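Local coordinates for adhesion protein (Streptococcus pseudopneumoniae 5247, PDB 7LM5), which probably captures zinc as the solute-binding component of an ATP-binding cassette transporter and hands it over for uptake, at residues T184-H189 / K233-E238; W127-K132 / A196-L201; G15-T20 / D63-V68; L93-G98 / Q138-K143. The protein carries 1 engineered substitution. All coordinates share one frame; numbering follows the deposited sequence.

Interaction 1 (T184-H189 / K233-E238). With ZN (zinc ion), chain B.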
loop_
_atom_site.group_PDB
_atom_site.type_symbol
_atom_site.label_atom_id
_atom_site.label_comp_id
_atom_site.label_asym_id
_atom_site.label_seq_id
_atom_site.Cartn_x
_atom_site.Cartn_y
_atom_site.Cartn_z
ATOM N N THR A 184 -11.244 12.075 12.565
ATOM C CA THR A 184 -11.236 10.681 12.980
ATOM C C THR A 184 -12.106 9.866 12.035
ATOM O O THR A 184 -13.245 10.249 11.748
ATOM C CB THR A 184 -11.734 10.535 14.421
ATOM O OG1 THR A 184 -10.826 11.196 15.312
ATOM C CG2 THR A 184 -11.833 9.072 14.805
ATOM N N PHE A 185 -11.568 8.748 11.549
ATOM C CA PHE A 185 -12.304 7.867 10.656
ATOM C C PHE A 185 -11.943 6.420 10.962
ATOM O O PHE A 185 -10.894 6.126 11.537
ATOM C CB PHE A 185 -12.031 8.197 9.178
ATOM C CG PHE A 185 -10.611 7.957 8.745
ATOM C CD1 PHE A 185 -9.596 8.821 9.126
ATOM C CD2 PHE A 185 -10.296 6.880 7.932
ATOM C CE1 PHE A 185 -8.290 8.605 8.721
ATOM C CE2 PHE A 185 -8.992 6.658 7.521
ATOM C CZ PHE A 185 -7.988 7.522 7.917
ATOM N N VAL A 186 -12.840 5.514 10.575
ATOM C CA VAL A 186 -12.698 4.087 10.841
ATOM C C VAL A 186 -12.795 3.338 9.520
ATOM O O VAL A 186 -13.708 3.592 8.725
ATOM C CB VAL A 186 -13.765 3.581 11.831
ATOM C CG1 VAL A 186 -13.605 2.087 12.073
ATOM C CG2 VAL A 186 -13.684 4.354 13.141
ATOM N N THR A 187 -11.862 2.419 9.287
ATOM C CA THR A 187 -11.803 1.656 8.048
ATOM C C THR A 187 -11.868 0.162 8.346
ATOM O O THR A 187 -11.759 -0.276 9.494
ATOM C CB THR A 187 -10.534 1.991 7.254
ATOM O OG1 THR A 187 -9.377 1.701 8.050
ATOM C CG2 THR A 187 -10.527 3.464 6.876
ATOM N N GLN A 188 -12.040 -0.621 7.274
ATOM C CA GLN A 188 -12.292 -2.052 7.422
ATOM C C GLN A 188 -11.118 -2.768 8.080
ATOM O O GLN A 188 -11.317 -3.654 8.920
ATOM C CB GLN A 188 -12.605 -2.668 6.059
ATOM C CG GLN A 188 -13.005 -4.131 6.115
ATOM C CD GLN A 188 -13.652 -4.601 4.828
ATOM O OE1 GLN A 188 -14.775 -4.211 4.507
ATOM N NE2 GLN A 188 -12.944 -5.444 4.082
ATOM N N HIS A 189 -9.890 -2.411 7.710
ATOM C CA HIS A 189 -8.713 -2.907 8.407
ATOM C C HIS A 189 -7.685 -1.786 8.492
ATOM O O HIS A 189 -7.816 -0.741 7.851
ATOM C CB HIS A 189 -8.135 -4.165 7.737
ATOM C CG HIS A 189 -7.376 -3.901 6.474
ATOM N ND1 HIS A 189 -7.990 -3.545 5.293
ATOM C CD2 HIS A 189 -6.050 -3.971 6.203
ATOM C CE1 HIS A 189 -7.075 -3.391 4.354
ATOM N NE2 HIS A 189 -5.890 -3.645 4.879
ATOM N N LYS A 233 -19.389 8.824 12.081
ATOM C CA LYS A 233 -20.668 8.546 11.444
ATOM C C LYS A 233 -20.553 7.596 10.259
ATOM O O LYS A 233 -21.575 7.254 9.658
ATOM C CB LYS A 233 -21.323 9.854 10.984
ATOM C CG LYS A 233 -21.321 10.956 12.029
ATOM C CD LYS A 233 -22.130 10.567 13.257
ATOM C CE LYS A 233 -22.137 11.687 14.289
ATOM N NZ LYS A 233 -22.678 12.957 13.730
ATOM N N THR A 234 -19.342 7.163 9.911
ATOM C CA THR A 234 -19.133 6.358 8.715
ATOM C C THR A 234 -18.025 5.346 8.964
ATOM O O THR A 234 -16.981 5.691 9.523
ATOM C CB THR A 234 -18.779 7.246 7.514
ATOM O OG1 THR A 234 -19.880 8.112 7.215
ATOM C CG2 THR A 234 -18.457 6.401 6.288
ATOM N N ILE A 235 -18.260 4.104 8.551
ATOM C CA ILE A 235 -17.243 3.058 8.547
ATOM C C ILE A 235 -16.898 2.758 7.095
ATOM O O ILE A 235 -17.784 2.444 6.291
ATOM C CB ILE A 235 -17.718 1.793 9.277
ATOM C CG1 ILE A 235 -17.735 2.025 10.790
ATOM C CG2 ILE A 235 -16.830 0.609 8.924
ATOM C CD1 ILE A 235 -18.185 0.820 11.586
ATOM N N PHE A 236 -15.616 2.858 6.758
ATOM C CA PHE A 236 -15.155 2.663 5.389
ATOM C C PHE A 236 -14.867 1.185 5.149
ATOM O O PHE A 236 -13.970 0.610 5.773
ATOM C CB PHE A 236 -13.913 3.509 5.114
ATOM C CG PHE A 236 -14.188 4.986 5.075
ATOM C CD1 PHE A 236 -14.715 5.575 3.937
ATOM C CD2 PHE A 236 -13.921 5.785 6.175
ATOM C CE1 PHE A 236 -14.971 6.933 3.896
ATOM C CE2 PHE A 236 -14.174 7.145 6.139
ATOM C CZ PHE A 236 -14.700 7.719 4.998
ATOM N N THR A 237 -15.626 0.579 4.239
ATOM C CA THR A 237 -15.473 -0.823 3.891
ATOM C C THR A 237 -14.606 -0.963 2.641
ATOM O O THR A 237 -14.109 0.015 2.078
ATOM C CB THR A 237 -16.843 -1.474 3.684
ATOM O OG1 THR A 237 -17.604 -0.703 2.745
ATOM C CG2 THR A 237 -17.602 -1.553 5.003
ATOM N N GLU A 238 -14.423 -2.207 2.206
ATOM C CA GLU A 238 -13.633 -2.525 1.028
ATOM C C GLU A 238 -14.485 -3.284 0.020
ATOM O O GLU A 238 -15.375 -4.055 0.390
ATOM C CB GLU A 238 -12.396 -3.354 1.395
ATOM C CG GLU A 238 -11.298 -2.561 2.081
ATOM C CD GLU A 238 -10.202 -3.447 2.639
ATOM O OE1 GLU A 238 -10.095 -3.549 3.879
ATOM O OE2 GLU A 238 -9.456 -4.049 1.840
HETATM ZN ZN ZN B . -3.501 -4.140 4.346
HETATM O O HOH W 1 -9.609 -1.232 4.941
#

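Interaction 2 (W127-K132 / A196-L201)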
loop_
_atom_site.group_PDB
_atom_site.type_symbol
_atom_site.label_atom_id
_atom_site.label_comp_id
_atom_site.label_asym_id
_atom_site.label_seq_id
_atom_site.Cartn_x
_atom_site.Cartn_y
_atom_site.Cartn_z
ATOM N N TRP A 127 2.317 2.910 0.875
ATOM C CA TRP A 127 1.979 3.368 -0.468
ATOM C C TRP A 127 0.774 4.301 -0.492
ATOM O O TRP A 127 0.573 5.001 -1.489
ATOM C CB TRP A 127 1.731 2.167 -1.383
ATOM C CG TRP A 127 0.618 1.272 -0.928
ATOM C CD1 TRP A 127 -0.711 1.410 -1.202
ATOM C CD2 TRP A 127 0.742 0.092 -0.127
ATOM N NE1 TRP A 127 -1.424 0.392 -0.617
ATOM C CE2 TRP A 127 -0.555 -0.432 0.048
ATOM C CE3 TRP A 127 1.823 -0.573 0.461
ATOM C CZ2 TRP A 127 -0.800 -1.587 0.787
ATOM C CZ3 TRP A 127 1.578 -1.719 1.194
ATOM C CH2 TRP A 127 0.277 -2.215 1.350
ATOM N N LEU A 128 -0.025 4.332 0.573
ATOM C CA LEU A 128 -1.174 5.226 0.618
ATOM C C LEU A 128 -0.807 6.642 1.041
ATOM O O LEU A 128 -1.665 7.530 0.989
ATOM C CB LEU A 128 -2.242 4.654 1.551
ATOM C CG LEU A 128 -2.818 3.323 1.061
ATOM C CD1 LEU A 128 -3.854 2.778 2.028
ATOM C CD2 LEU A 128 -3.414 3.484 -0.331
ATOM N N ASP A 129 0.435 6.870 1.461
ATOM C CA ASP A 129 0.942 8.221 1.663
ATOM C C ASP A 129 1.525 8.720 0.348
ATOM O O ASP A 129 2.471 8.107 -0.164
ATOM C CB ASP A 129 2.003 8.240 2.755
ATOM C CG ASP A 129 2.483 9.646 3.099
ATOM O OD1 ASP A 129 2.040 10.620 2.456
ATOM O OD2 ASP A 129 3.313 9.776 4.024
ATOM N N PRO A 130 0.992 9.796 -0.239
ATOM C CA PRO A 130 1.530 10.261 -1.529
ATOM C C PRO A 130 3.017 10.568 -1.490
ATOM O O PRO A 130 3.723 10.326 -2.478
ATOM C CB PRO A 130 0.695 11.518 -1.817
ATOM C CG PRO A 130 -0.574 11.309 -1.065
ATOM C CD PRO A 130 -0.186 10.574 0.186
ATOM N N GLU A 131 3.516 11.089 -0.368
ATOM C CA GLU A 131 4.941 11.376 -0.253
ATOM C C GLU A 131 5.757 10.088 -0.253
ATOM O O GLU A 131 6.749 9.970 -0.982
ATOM C CB GLU A 131 5.209 12.184 1.017
ATOM C CG GLU A 131 6.395 13.132 0.927
ATOM C CD GLU A 131 6.050 14.449 0.250
ATOM O OE1 GLU A 131 4.988 14.534 -0.403
ATOM O OE2 GLU A 131 6.841 15.406 0.381
ATOM N N LYS A 132 5.347 9.106 0.553
ATOM C CA LYS A 132 6.066 7.840 0.618
ATOM C C LYS A 132 5.878 6.997 -0.637
ATOM O O LYS A 132 6.725 6.145 -0.926
ATOM C CB LYS A 132 5.628 7.050 1.850
ATOM C CG LYS A 132 6.182 7.601 3.151
ATOM C CD LYS A 132 5.630 6.853 4.352
ATOM C CE LYS A 132 6.463 7.129 5.591
ATOM N NZ LYS A 132 6.686 8.587 5.796
ATOM N N ALA A 196 -3.308 8.938 7.349
ATOM C CA ALA A 196 -3.776 9.775 8.449
ATOM C C ALA A 196 -2.641 10.607 9.034
ATOM O O ALA A 196 -2.825 11.792 9.338
ATOM C CB ALA A 196 -4.421 8.910 9.530
ATOM N N LYS A 197 -1.460 10.006 9.201
ATOM C CA LYS A 197 -0.311 10.743 9.715
ATOM C C LYS A 197 0.164 11.821 8.751
ATOM O O LYS A 197 0.784 12.796 9.188
ATOM C CB LYS A 197 0.840 9.784 10.024
ATOM C CG LYS A 197 0.568 8.826 11.172
ATOM C CD LYS A 197 1.769 7.929 11.430
ATOM C CE LYS A 197 1.520 6.996 12.604
ATOM N NZ LYS A 197 2.698 6.132 12.887
ATOM N N ARG A 198 -0.109 11.669 7.454
ATOM C CA ARG A 198 0.317 12.677 6.489
ATOM C C ARG A 198 -0.503 13.955 6.622
ATOM O O ARG A 198 0.031 15.059 6.463
ATOM C CB ARG A 198 0.219 12.117 5.070
ATOM C CG ARG A 198 0.550 13.118 3.971
ATOM C CD ARG A 198 1.929 13.717 4.170
ATOM N NE ARG A 198 2.953 12.685 4.281
ATOM C CZ ARG A 198 4.201 12.913 4.673
ATOM N NH1 ARG A 198 4.579 14.142 4.997
ATOM N NH2 ARG A 198 5.069 11.913 4.747
ATOM N N PHE A 199 -1.798 13.831 6.926
ATOM C CA PHE A 199 -2.697 14.979 6.972
ATOM C C PHE A 199 -3.265 15.222 8.366
ATOM O O PHE A 199 -4.341 15.817 8.499
ATOM C CB PHE A 199 -3.826 14.807 5.955
ATOM C CG PHE A 199 -3.342 14.635 4.544
ATOM C CD1 PHE A 199 -2.931 15.728 3.800
ATOM C CD2 PHE A 199 -3.288 13.377 3.966
ATOM C CE1 PHE A 199 -2.480 15.572 2.503
ATOM C CE2 PHE A 199 -2.839 13.214 2.669
ATOM C CZ PHE A 199 -2.434 14.313 1.938
ATOM N N GLY A 200 -2.567 14.778 9.407
ATOM C CA GLY A 200 -2.990 15.065 10.769
ATOM C C GLY A 200 -4.330 14.473 11.142
ATOM O O GLY A 200 -5.113 15.112 11.857
ATOM N N LEU A 201 -4.618 13.264 10.672
ATOM C CA LEU A 201 -5.875 12.590 10.952
ATOM C C LEU A 201 -5.654 11.454 11.944
ATOM O O LEU A 201 -4.529 10.997 12.162
ATOM C CB LEU A 201 -6.502 12.045 9.665
ATOM C CG LEU A 201 -6.633 13.025 8.497
ATOM C CD1 LEU A 201 -7.180 12.320 7.266
ATOM C CD2 LEU A 201 -7.509 14.208 8.876
#

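Interaction 3 (G15-T20 / D63-V68)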
loop_
_atom_site.group_PDB
_atom_site.type_symbol
_atom_site.label_atom_id
_atom_site.label_comp_id
_atom_site.label_asym_id
_atom_site.label_seq_id
_atom_site.Cartn_x
_atom_site.Cartn_y
_atom_site.Cartn_z
ATOM N N GLY A 15 12.534 -5.932 -23.873
ATOM C CA GLY A 15 13.305 -5.428 -22.755
ATOM C C GLY A 15 13.413 -6.443 -21.636
ATOM O O GLY A 15 13.437 -7.650 -21.889
ATOM N N MET A 16 13.478 -5.971 -20.394
ATOM C CA MET A 16 13.516 -6.869 -19.249
ATOM C C MET A 16 12.127 -7.420 -18.958
ATOM O O MET A 16 11.121 -6.716 -19.093
ATOM C CB MET A 16 14.051 -6.148 -18.010
ATOM C CG MET A 16 15.510 -5.737 -18.092
ATOM S SD MET A 16 16.135 -5.143 -16.507
ATOM C CE MET A 16 15.035 -3.764 -16.194
ATOM N N LYS A 17 12.076 -8.687 -18.559
ATOM C CA LYS A 17 10.841 -9.305 -18.092
ATOM C C LYS A 17 10.743 -9.073 -16.588
ATOM O O LYS A 17 11.445 -9.720 -15.805
ATOM C CB LYS A 17 10.813 -10.793 -18.431
ATOM C CG LYS A 17 10.757 -11.084 -19.922
ATOM C CD LYS A 17 10.795 -12.579 -20.198
ATOM C CE LYS A 17 12.094 -13.193 -19.705
ATOM N NZ LYS A 17 12.149 -14.656 -19.975
ATOM N N ILE A 18 9.880 -8.142 -16.188
ATOM C CA ILE A 18 9.739 -7.729 -14.796
ATOM C C ILE A 18 8.407 -8.242 -14.271
ATOM O O ILE A 18 7.369 -8.078 -14.925
ATOM C CB ILE A 18 9.834 -6.200 -14.652
ATOM C CG1 ILE A 18 11.115 -5.681 -15.309
ATOM C CG2 ILE A 18 9.782 -5.801 -13.185
ATOM C CD1 ILE A 18 11.233 -4.172 -15.304
ATOM N N VAL A 19 8.436 -8.862 -13.093
ATOM C CA VAL A 19 7.243 -9.373 -12.432
ATOM C C VAL A 19 7.110 -8.683 -11.082
ATOM O O VAL A 19 8.102 -8.498 -10.368
ATOM C CB VAL A 19 7.292 -10.906 -12.267
ATOM C CG1 VAL A 19 5.973 -11.424 -11.735
ATOM C CG2 VAL A 19 7.622 -11.572 -13.591
ATOM N N THR A 20 5.883 -8.301 -10.733
ATOM C CA THR A 20 5.610 -7.523 -9.536
ATOM C C THR A 20 4.680 -8.288 -8.601
ATOM O O THR A 20 3.939 -9.183 -9.017
ATOM C CB THR A 20 4.995 -6.164 -9.894
ATOM O OG1 THR A 20 3.826 -6.367 -10.696
ATOM C CG2 THR A 20 5.995 -5.318 -10.670
ATOM N N ASP A 63 12.048 -17.380 -13.847
ATOM C CA ASP A 63 12.243 -17.248 -15.285
ATOM C C ASP A 63 12.279 -15.796 -15.745
ATOM O O ASP A 63 12.488 -15.544 -16.936
ATOM C CB ASP A 63 11.142 -17.999 -16.039
ATOM C CG ASP A 63 11.278 -19.505 -15.920
ATOM O OD1 ASP A 63 12.417 -20.008 -16.012
ATOM O OD2 ASP A 63 10.247 -20.183 -15.732
ATOM N N ALA A 64 12.085 -14.845 -14.840
ATOM C CA ALA A 64 12.086 -13.430 -15.173
ATOM C C ALA A 64 13.441 -12.803 -14.861
ATOM O O ALA A 64 14.268 -13.370 -14.144
ATOM C CB ALA A 64 10.982 -12.693 -14.412
ATOM N N ASP A 65 13.654 -11.609 -15.416
ATOM C CA ASP A 65 14.901 -10.891 -15.177
ATOM C C ASP A 65 14.884 -10.170 -13.837
ATOM O O ASP A 65 15.882 -10.185 -13.107
ATOM C CB ASP A 65 15.157 -9.894 -16.307
ATOM C CG ASP A 65 15.265 -10.564 -17.661
ATOM O OD1 ASP A 65 15.881 -11.647 -17.742
ATOM O OD2 ASP A 65 14.731 -10.006 -18.642
ATOM N N VAL A 66 13.766 -9.533 -13.500
ATOM C CA VAL A 66 13.645 -8.737 -12.285
ATOM C C VAL A 66 12.321 -9.067 -11.613
ATOM O O VAL A 66 11.283 -9.164 -12.276
ATOM C CB VAL A 66 13.740 -7.225 -12.587
ATOM C CG1 VAL A 66 13.438 -6.410 -11.342
ATOM C CG2 VAL A 66 15.113 -6.869 -13.140
ATOM N N PHE A 67 12.360 -9.251 -10.295
ATOM C CA PHE A 67 11.162 -9.387 -9.478
ATOM C C PHE A 67 11.183 -8.315 -8.398
ATOM O O PHE A 67 12.155 -8.208 -7.644
ATOM C CB PHE A 67 11.064 -10.778 -8.846
ATOM C CG PHE A 67 9.956 -10.901 -7.839
ATOM C CD1 PHE A 67 8.632 -10.876 -8.242
ATOM C CD2 PHE A 67 10.240 -11.033 -6.489
ATOM C CE1 PHE A 67 7.608 -10.983 -7.315
ATOM C CE2 PHE A 67 9.220 -11.144 -5.558
ATOM C CZ PHE A 67 7.903 -11.118 -5.972
ATOM N N VAL A 68 10.115 -7.526 -8.328
ATOM C CA VAL A 68 10.014 -6.411 -7.395
ATOM C C VAL A 68 8.866 -6.686 -6.438
ATOM O O VAL A 68 7.753 -7.007 -6.871
ATOM C CB VAL A 68 9.802 -5.071 -8.127
ATOM C CG1 VAL A 68 9.987 -3.905 -7.167
ATOM C CG2 VAL A 68 10.750 -4.951 -9.310
#

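Interaction 4 (L93-G98 / Q138-K143). With ZN (zinc ion), chain E.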
loop_
_atom_site.group_PDB
_atom_site.type_symbol
_atom_site.label_atom_id
_atom_site.label_comp_id
_atom_site.label_asym_id
_atom_site.label_seq_id
_atom_site.Cartn_x
_atom_site.Cartn_y
_atom_site.Cartn_z
ATOM N N LEU A 93 14.203 -7.420 -6.045
ATOM C CA LEU A 93 14.340 -6.048 -5.574
ATOM C C LEU A 93 13.245 -5.742 -4.563
ATOM O O LEU A 93 12.058 -5.935 -4.846
ATOM C CB LEU A 93 14.268 -5.054 -6.738
ATOM C CG LEU A 93 15.178 -5.294 -7.944
ATOM C CD1 LEU A 93 14.991 -4.183 -8.966
ATOM C CD2 LEU A 93 16.639 -5.403 -7.527
ATOM N N GLU A 94 13.646 -5.266 -3.387
ATOM C CA GLU A 94 12.709 -4.821 -2.362
ATOM C C GLU A 94 12.441 -3.335 -2.585
ATOM O O GLU A 94 13.317 -2.497 -2.352
ATOM C CB GLU A 94 13.272 -5.085 -0.968
ATOM C CG GLU A 94 12.287 -4.857 0.165
ATOM C CD GLU A 94 12.879 -5.199 1.516
ATOM O OE1 GLU A 94 14.100 -5.451 1.581
ATOM O OE2 GLU A 94 12.126 -5.219 2.513
ATOM N N ALA A 95 11.226 -3.011 -3.038
ATOM C CA ALA A 95 10.919 -1.654 -3.478
ATOM C C ALA A 95 10.986 -0.630 -2.351
ATOM O O ALA A 95 11.128 0.565 -2.630
ATOM C CB ALA A 95 9.536 -1.614 -4.127
ATOM N N SER A 96 10.892 -1.058 -1.092
ATOM C CA SER A 96 10.883 -0.138 0.038
ATOM C C SER A 96 12.128 -0.270 0.909
ATOM O O SER A 96 12.091 0.091 2.090
ATOM C CB SER A 96 9.624 -0.345 0.879
ATOM O OG SER A 96 9.637 -1.617 1.503
ATOM N N GLU A 97 13.226 -0.778 0.356
ATOM C CA GLU A 97 14.456 -0.897 1.126
ATOM C C GLU A 97 14.999 0.488 1.460
ATOM O O GLU A 97 15.205 1.318 0.570
ATOM C CB GLU A 97 15.497 -1.701 0.351
ATOM C CG GLU A 97 16.795 -1.917 1.115
ATOM C CD GLU A 97 17.830 -2.678 0.312
ATOM O OE1 GLU A 97 17.587 -2.937 -0.886
ATOM O OE2 GLU A 97 18.890 -3.019 0.880
ATOM N N GLY A 98 15.226 0.736 2.749
ATOM C CA GLY A 98 15.697 2.011 3.228
ATOM C C GLY A 98 14.612 2.928 3.754
ATOM O O GLY A 98 14.924 3.888 4.467
ATOM N N GLN A 138 11.177 6.228 -6.366
ATOM C CA GLN A 138 12.575 6.597 -6.562
ATOM C C GLN A 138 13.498 5.416 -6.291
ATOM O O GLN A 138 14.488 5.218 -7.006
ATOM C CB GLN A 138 12.937 7.780 -5.663
ATOM C CG GLN A 138 14.384 8.227 -5.784
ATOM C CD GLN A 138 14.747 8.632 -7.199
ATOM O OE1 GLN A 138 14.081 9.467 -7.809
ATOM N NE2 GLN A 138 15.807 8.032 -7.731
ATOM N N ILE A 139 13.191 4.623 -5.263
ATOM C CA ILE A 139 13.984 3.431 -4.976
ATOM C C ILE A 139 13.877 2.435 -6.123
ATOM O O ILE A 139 14.869 1.806 -6.515
ATOM C CB ILE A 139 13.540 2.806 -3.640
ATOM C CG1 ILE A 139 13.721 3.806 -2.500
ATOM C CG2 ILE A 139 14.317 1.535 -3.358
ATOM C CD1 ILE A 139 13.254 3.285 -1.161
ATOM N N ILE A 140 12.674 2.276 -6.677
ATOM C CA ILE A 140 12.487 1.386 -7.818
ATOM C C ILE A 140 13.286 1.884 -9.015
ATOM O O ILE A 140 13.919 1.097 -9.730
ATOM C CB ILE A 140 10.988 1.252 -8.146
ATOM C CG1 ILE A 140 10.262 0.528 -7.011
ATOM C CG2 ILE A 140 10.786 0.527 -9.468
ATOM C CD1 ILE A 140 8.753 0.521 -7.151
ATOM N N ALA A 141 13.281 3.199 -9.246
ATOM C CA ALA A 141 14.061 3.759 -10.344
ATOM C C ALA A 141 15.556 3.577 -10.109
ATOM O O ALA A 141 16.312 3.322 -11.054
ATOM C CB ALA A 141 13.721 5.236 -10.533
ATOM N N ASP A 142 16.002 3.705 -8.857
ATOM C CA ASP A 142 17.415 3.507 -8.551
ATOM C C ASP A 142 17.820 2.051 -8.741
ATOM O O ASP A 142 18.855 1.758 -9.352
ATOM C CB ASP A 142 17.715 3.965 -7.122
ATOM C CG ASP A 142 17.586 5.464 -6.952
ATOM O OD1 ASP A 142 17.701 6.190 -7.962
ATOM O OD2 ASP A 142 17.374 5.918 -5.807
ATOM N N LYS A 143 17.012 1.119 -8.226
ATOM C CA LYS A 143 17.356 -0.295 -8.332
ATOM C C LYS A 143 17.242 -0.802 -9.764
ATOM O O LYS A 143 18.007 -1.684 -10.169
ATOM C CB LYS A 143 16.476 -1.124 -7.397
ATOM C CG LYS A 143 16.736 -0.872 -5.917
ATOM C CD LYS A 143 15.950 -1.842 -5.047
ATOM C CE LYS A 143 16.135 -1.547 -3.565
ATOM N NZ LYS A 143 17.546 -1.712 -3.120
HETATM ZN ZN ZN E . 13.631 -5.864 3.916
HETATM O O HOH W 2 13.849 -7.829 3.168
HETATM O O HOH W 3 13.592 -3.806 4.306
#

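Interaction 1 (T184-H189 / K233-E238)
Gln188 and Glu238 meet where the two paired chains leave the sheet. Gln188 has CG anti to its backbone N (chi1 -175°), and its extended chain reaches across to the other segment. There Gln188 OE1 accepts the Glu238 N-H at 3.1 Å. The donor stands above the amide plane, and the bond is bent. Gln188 NE2 lies against Glu238 CB at 3.4 Å, so the amide packs along the base of the glutamate.

The Glu238 carboxylate turns to His189. Its OE1 accepts from His189 ND1 in a bent bond, modelled at 2.5 Å. OE1 sits at the edge of the imidazole, in the ring plane, and is met on its syn side but tilted out of the carboxylate plane. This bond limits rotation of the ring while His189 NE2 binds the zinc ion at 2.5 Å. The nearby negative charge may also make the imidazole a stronger donor to the metal. His125 and Glu264 are further ligands.

Phe236 has as much surface buried by the contact as Gln188. Its backbone N bonds to Val186 O at 2.8 Å, almost straight. Its ring turns an edge to Phe185 CB at 3.9 Å, while Thr234 CG2 sits over one face. Leu284 of helix 273-288 touches both phenylalanines.

The two strands are the central pair of a four-stranded parallel sheet. They lead into a histidine and its second-shell carboxylate at the zinc site.

Interaction 2 (W127-K132 / A196-L201)
A side-on salt bridge between Asp129 and Arg198 joins the N-cap of helix 130-147 to the C-terminal end of helix 193-198. Asp129 is the N-cap residue. The Glu131 N-H comes to its OD1 from above the carboxylate plane, with 3.2 Å between Glu131 N and Asp129 OD1. The same oxygen also receives Arg198 NE at 2.9 Å, on its syn lone pair. One carboxylate oxygen therefore serves both the helix start and the arginine of the other segment.

Arg198 uses a second nitrogen on the other oxygen. Arg198 NH2 donates to Asp129 OD2 at 2.9 Å, again on a syn lone pair and within the guanidinium plane. The two flat groups are not coplanar, with their planes 36° apart. The arginine chain bends at chi2 and chi3, which swings NE and NH2 together onto the carboxylate. Two separate bonds to two oxygens hold both groups against rotation. The negative charge of Asp129 should also suit the positive end of the helix dipole.

Lys132 completes a small charge network round this carboxylate. Its NZ makes a long salt bridge to Asp129 OD2.

One apolar pair lies beside the polar group. Pro130 CD is loosely near CE2 of Phe199, the first residue to leave helical geometry after helix 193-198. Both residues also touch Met281 of helix 273-288, and Phe199 meets the ring of Phe177. Arg198 CG rests over one face of its neighbour, the Phe199 ring. At the other end of the arginine, Glu131 CB sits over one guanidinium face, off centre and 3.7 Å from Arg198 NH2.

Interaction 3 (G15-T20 / D63-V68)
Val66 lies alongside Ile18, both side chains pointing the same way from neighbouring strands. Val66 CB is 4.1 Å from Ile18 CG1. Met16 comes in obliquely from the end of the row, with its SD 3.9 Å from Val66 CG2. Val68 continues the row past Ile18, and Val29 of helix 23-33 touches Ile18 from the same layer. On the other face Val19 CG2 packs on Ala64 CB at 3.6 Å.

Strands 17-20 and 66-69 are the middle pair of a four-stranded parallel sheet of order 2-1-3-4, in an alternating beta-alpha arrangement. Val19 carries the regular ladder. Its N donates to Val66 O, and its O accepts from Val68 N, both at 3.0 Å.

Just before strand 66-69 begins, the pattern changes. Lys17 O accepts from two successive amides, Asp65 N at 2.9 Å and Val66 N at 3.3 Å. Asp65 also returns a bond. Its CG stands beside its own backbone N (chi1 -60°), and OD2 takes the Lys17 N-H at 3.0 Å in a nearly straight bond, on the anti side and tilted from the carboxylate plane. The Lys17 side chain bends at chi3 and brings NZ to Asp63 O, nearly in line with that carbonyl.

Interaction 4 (L93-G98 / Q138-K143)
This is a strand-and-turn to helix contact, in which Leu93 and its neighbours at the end of edge strand 91-94 pack on Lys143 and helix 130-147. The strand is outermost in the N-terminal four-stranded parallel sheet. It runs into a type I beta turn from Glu94 to Glu97, which faces the helix.

The side chains of Lys143 and Leu93 run antiparallel alongside one another. Leu93 CD1 touches Lys143 CB at 3.7 Å. The lysine then runs on over the turn, passing Glu94 O with its CE. Extended up to its last torsion, it bends at chi4 (-63°) to bring NZ to the Glu97 carboxylate. Lys143 NZ and Glu97 OE1 form a salt bridge, modelled at 2.5 Å. The nitrogen comes from above the carboxylate plane, and the two chains meet nearly perpendicular.

One helical turn earlier, Ile139 packs on backbone carbonyls. Its CG2 lies 3.4 Å from Ala95 O. Its CD1 reaches Glu97 O at 3.3 Å. The Ala95 methyl touches Ile140, with Ala95 CB 3.7 Å from Ile140 CG1. Ile25 of helix 23-33 touches Ala95, and Met28 and Val29 touch Ile140, so this pair lies in the buried layer between sheet and helices.

Glu94 points away from helix 130-147 and binds a zinc ion, with His72 as the other protein ligand. Two waters complete the ligand set. The carboxylate binds through both oxygens, Glu94 OE1 at 2.4 Å and Glu94 OE2 at 2.2 Å from the zinc ion.

From the N terminus, interaction 3 closes first, pairing strands 17-20 and 66-69. Interaction 4 then opens at the next strand, 91-94, and closes on helix 130-147. The two share the N-terminal sheet, where Leu93 packs on Val66. Interaction 2 opens at 127-132, before interaction 4 has closed, so these two loops cross and both use helix 130-147. Interaction 1 opens at 184-189, before 196-201 closes interaction 2, and crosses it in turn. Phe185 touches Ala196 and Leu201 there. Interactions 3 and 1 lie on opposite sides of the chain's centre, their centres about 36 Å apart. Interaction 2 ties helix 130-147 to the half carrying the second sheet.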